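PDB 1VGW: 2-C-methyl-D-erythritol 4-phosphate cytidylyltransferase from Neisseria gonorrhoeae, which probably catalyses the transfer of a cytidylyl group from CTP to 2-C-methyl-D-erythritol 4-phosphate, a step of isoprenoid precursor biosynthesis that releases diphosphate. Local coordinates for residues 100-104 with 173-179. Residues are numbered along the deposited sequence; the frame is centred on the assembly and turned at random.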
loop_
_atom_site.group_PDB
_atom_site.type_symbol
_atom_site.label_atom_id
_atom_site.label_comp_id
_atom_site.label_asym_id
_atom_site.label_seq_id
_atom_site.Cartn_x
_atom_site.Cartn_y
_atom_site.Cartn_z
ATOM N N LEU B 100 -30.890 -19.982 1.775
ATOM C CA LEU B 100 -29.831 -19.915 2.805
ATOM C C LEU B 100 -29.691 -18.505 3.345
ATOM O O LEU B 100 -29.262 -18.238 4.475
ATOM C CB LEU B 100 -28.558 -20.480 2.213
ATOM C CG LEU B 100 -28.459 -21.996 2.059
ATOM C CD1 LEU B 100 -27.218 -22.367 1.243
ATOM C CD2 LEU B 100 -28.400 -22.686 3.413
ATOM N N ALA B 101 -29.973 -17.481 2.514
ATOM C CA ALA B 101 -29.929 -16.117 2.964
ATOM C C ALA B 101 -31.318 -15.446 2.884
ATOM O O ALA B 101 -31.979 -15.656 1.870
ATOM C CB ALA B 101 -29.067 -15.235 2.011
ATOM N N ALA B 102 -31.645 -14.622 3.863
ATOM C CA ALA B 102 -32.890 -13.807 3.709
ATOM C C ALA B 102 -32.483 -12.456 3.105
ATOM O O ALA B 102 -31.312 -12.002 3.289
ATOM C CB ALA B 102 -33.509 -13.554 5.077
ATOM N N GLU B 103 -33.473 -11.705 2.592
ATOM C CA GLU B 103 -33.187 -10.382 2.033
ATOM C C GLU B 103 -32.354 -9.526 2.968
ATOM O O GLU B 103 -31.551 -8.700 2.492
ATOM C CB GLU B 103 -34.485 -9.614 1.723
ATOM C CG GLU B 103 -35.229 -10.014 0.472
ATOM C CD GLU B 103 -35.002 -9.104 -0.703
ATOM O OE1 GLU B 103 -35.017 -9.562 -1.882
ATOM O OE2 GLU B 103 -34.757 -7.896 -0.535
ATOM N N THR B 104 -32.557 -9.596 4.279
ATOM C CA THR B 104 -31.844 -8.758 5.223
ATOM C C THR B 104 -30.594 -9.306 5.844
ATOM O O THR B 104 -30.005 -8.616 6.725
ATOM C CB THR B 104 -32.829 -8.313 6.378
ATOM O OG1 THR B 104 -33.543 -9.498 6.789
ATOM C CG2 THR B 104 -33.832 -7.311 5.854
ATOM N N GLN B 173 -26.214 -6.159 2.623
ATOM C CA GLN B 173 -27.439 -6.946 2.748
ATOM C C GLN B 173 -27.626 -7.714 1.428
ATOM O O GLN B 173 -27.448 -7.092 0.365
ATOM C CB GLN B 173 -28.681 -6.012 2.910
ATOM C CG GLN B 173 -28.830 -5.395 4.296
ATOM C CD GLN B 173 -30.071 -4.495 4.341
ATOM O OE1 GLN B 173 -31.205 -4.999 4.385
ATOM N NE2 GLN B 173 -29.839 -3.192 4.200
ATOM N N ALA B 174 -28.080 -8.943 1.487
ATOM C CA ALA B 174 -28.277 -9.748 0.279
ATOM C C ALA B 174 -29.178 -9.128 -0.721
ATOM O O ALA B 174 -28.884 -9.115 -1.934
ATOM C CB ALA B 174 -28.747 -11.137 0.739
ATOM N N GLY B 175 -30.344 -8.572 -0.297
ATOM C CA GLY B 175 -31.276 -7.946 -1.237
ATOM C C GLY B 175 -30.730 -6.650 -1.815
ATOM O O GLY B 175 -30.860 -6.440 -3.049
ATOM N N LEU B 176 -30.081 -5.793 -1.054
ATOM C CA LEU B 176 -29.442 -4.590 -1.595
ATOM C C LEU B 176 -28.321 -4.917 -2.594
ATOM O O LEU B 176 -28.191 -4.297 -3.667
ATOM C CB LEU B 176 -28.836 -3.792 -0.416
ATOM C CG LEU B 176 -28.038 -2.558 -0.781
ATOM C CD1 LEU B 176 -28.881 -1.527 -1.528
ATOM C CD2 LEU B 176 -27.429 -1.921 0.478
ATOM N N LEU B 177 -27.493 -5.939 -2.288
ATOM C CA LEU B 177 -26.399 -6.384 -3.192
ATOM C C LEU B 177 -26.958 -7.019 -4.445
ATOM O O LEU B 177 -26.601 -6.696 -5.595
ATOM C CB LEU B 177 -25.508 -7.388 -2.422
ATOM C CG LEU B 177 -24.143 -7.757 -2.994
ATOM C CD1 LEU B 177 -23.309 -6.530 -3.349
ATOM C CD2 LEU B 177 -23.359 -8.630 -1.985
ATOM N N HIS B 178 -27.912 -7.950 -4.328
ATOM C CA HIS B 178 -28.529 -8.508 -5.552
ATOM C C HIS B 178 -29.079 -7.381 -6.442
ATOM O O HIS B 178 -28.933 -7.324 -7.668
ATOM C CB HIS B 178 -29.669 -9.419 -5.128
ATOM C CG HIS B 178 -30.359 -10.130 -6.221
ATOM N ND1 HIS B 178 -29.739 -11.012 -7.072
ATOM C CD2 HIS B 178 -31.685 -10.115 -6.599
ATOM C CE1 HIS B 178 -30.616 -11.493 -7.935
ATOM N NE2 HIS B 178 -31.796 -10.968 -7.694
ATOM N N ARG B 179 -29.730 -6.388 -5.813
ATOM C CA ARG B 179 -30.288 -5.276 -6.550
ATOM C C ARG B 179 -29.218 -4.479 -7.292
ATOM O O ARG B 179 -29.371 -4.249 -8.492
ATOM C CB ARG B 179 -31.059 -4.341 -5.585
ATOM C CG ARG B 179 -32.328 -3.781 -6.154
ATOM C CD ARG B 179 -33.571 -4.416 -5.513
ATOM N NE ARG B 179 -33.456 -4.646 -4.116
ATOM C CZ ARG B 179 -34.339 -4.654 -3.159
ATOM N NH1 ARG B 179 -34.017 -4.927 -1.906
ATOM N NH2 ARG B 179 -35.605 -4.333 -3.456
#
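Ala101 turns its methyl group toward the first turn of helix 174-180, where its CB lies 4.3 Å from CB of Ala174. At the next residue the backbone takes over, and Ala102 O rests 3.7 Å from the same Ala174 methyl, which also packs on Leu96 and Ile107.

Glu103 makes the closest approach, through both its main chain and its side chain. Its carbonyl O accepts a hydrogen bond of 3.0 Å from Gly175 N; the amide approaches one of the oxygen's lone pairs, within the plane of the carbonyl group, and its N-H points nearly straight at the oxygen (164°). Gln173 is the N-cap residue, so this carbonyl takes up an amide of the first turn, which has no acceptor within its own helix. The arrangement ties the loop between helix 84-98 and strand 106-109 to the start of the helix that follows strand 169-173, the antiparallel neighbour of 106-109 in the mixed central sheet of this GT-A-like cytidylyltransferase.

The Glu103 chain, bent at chi2 (-100°), brings its carboxylate over the bare backbone of Gly175, with OE2 3.6 Å from Gly175 CA. That oxygen also forms a salt bridge with Arg179 NH1 at 3.4 Å. Carboxylate and guanidinium planes stand almost perpendicular, and OE2 sits to one side of the plane of the guanidinium group, so the attraction is one of charge without a directed N-H. Arg179 NE bonds weakly back to Gly175 O.

Thr104 runs alongside Gln173, its CG2 3.8 Å from Gln173 OE1, while Gln173 NE2 is hydrogen-bonded to Ala133 O.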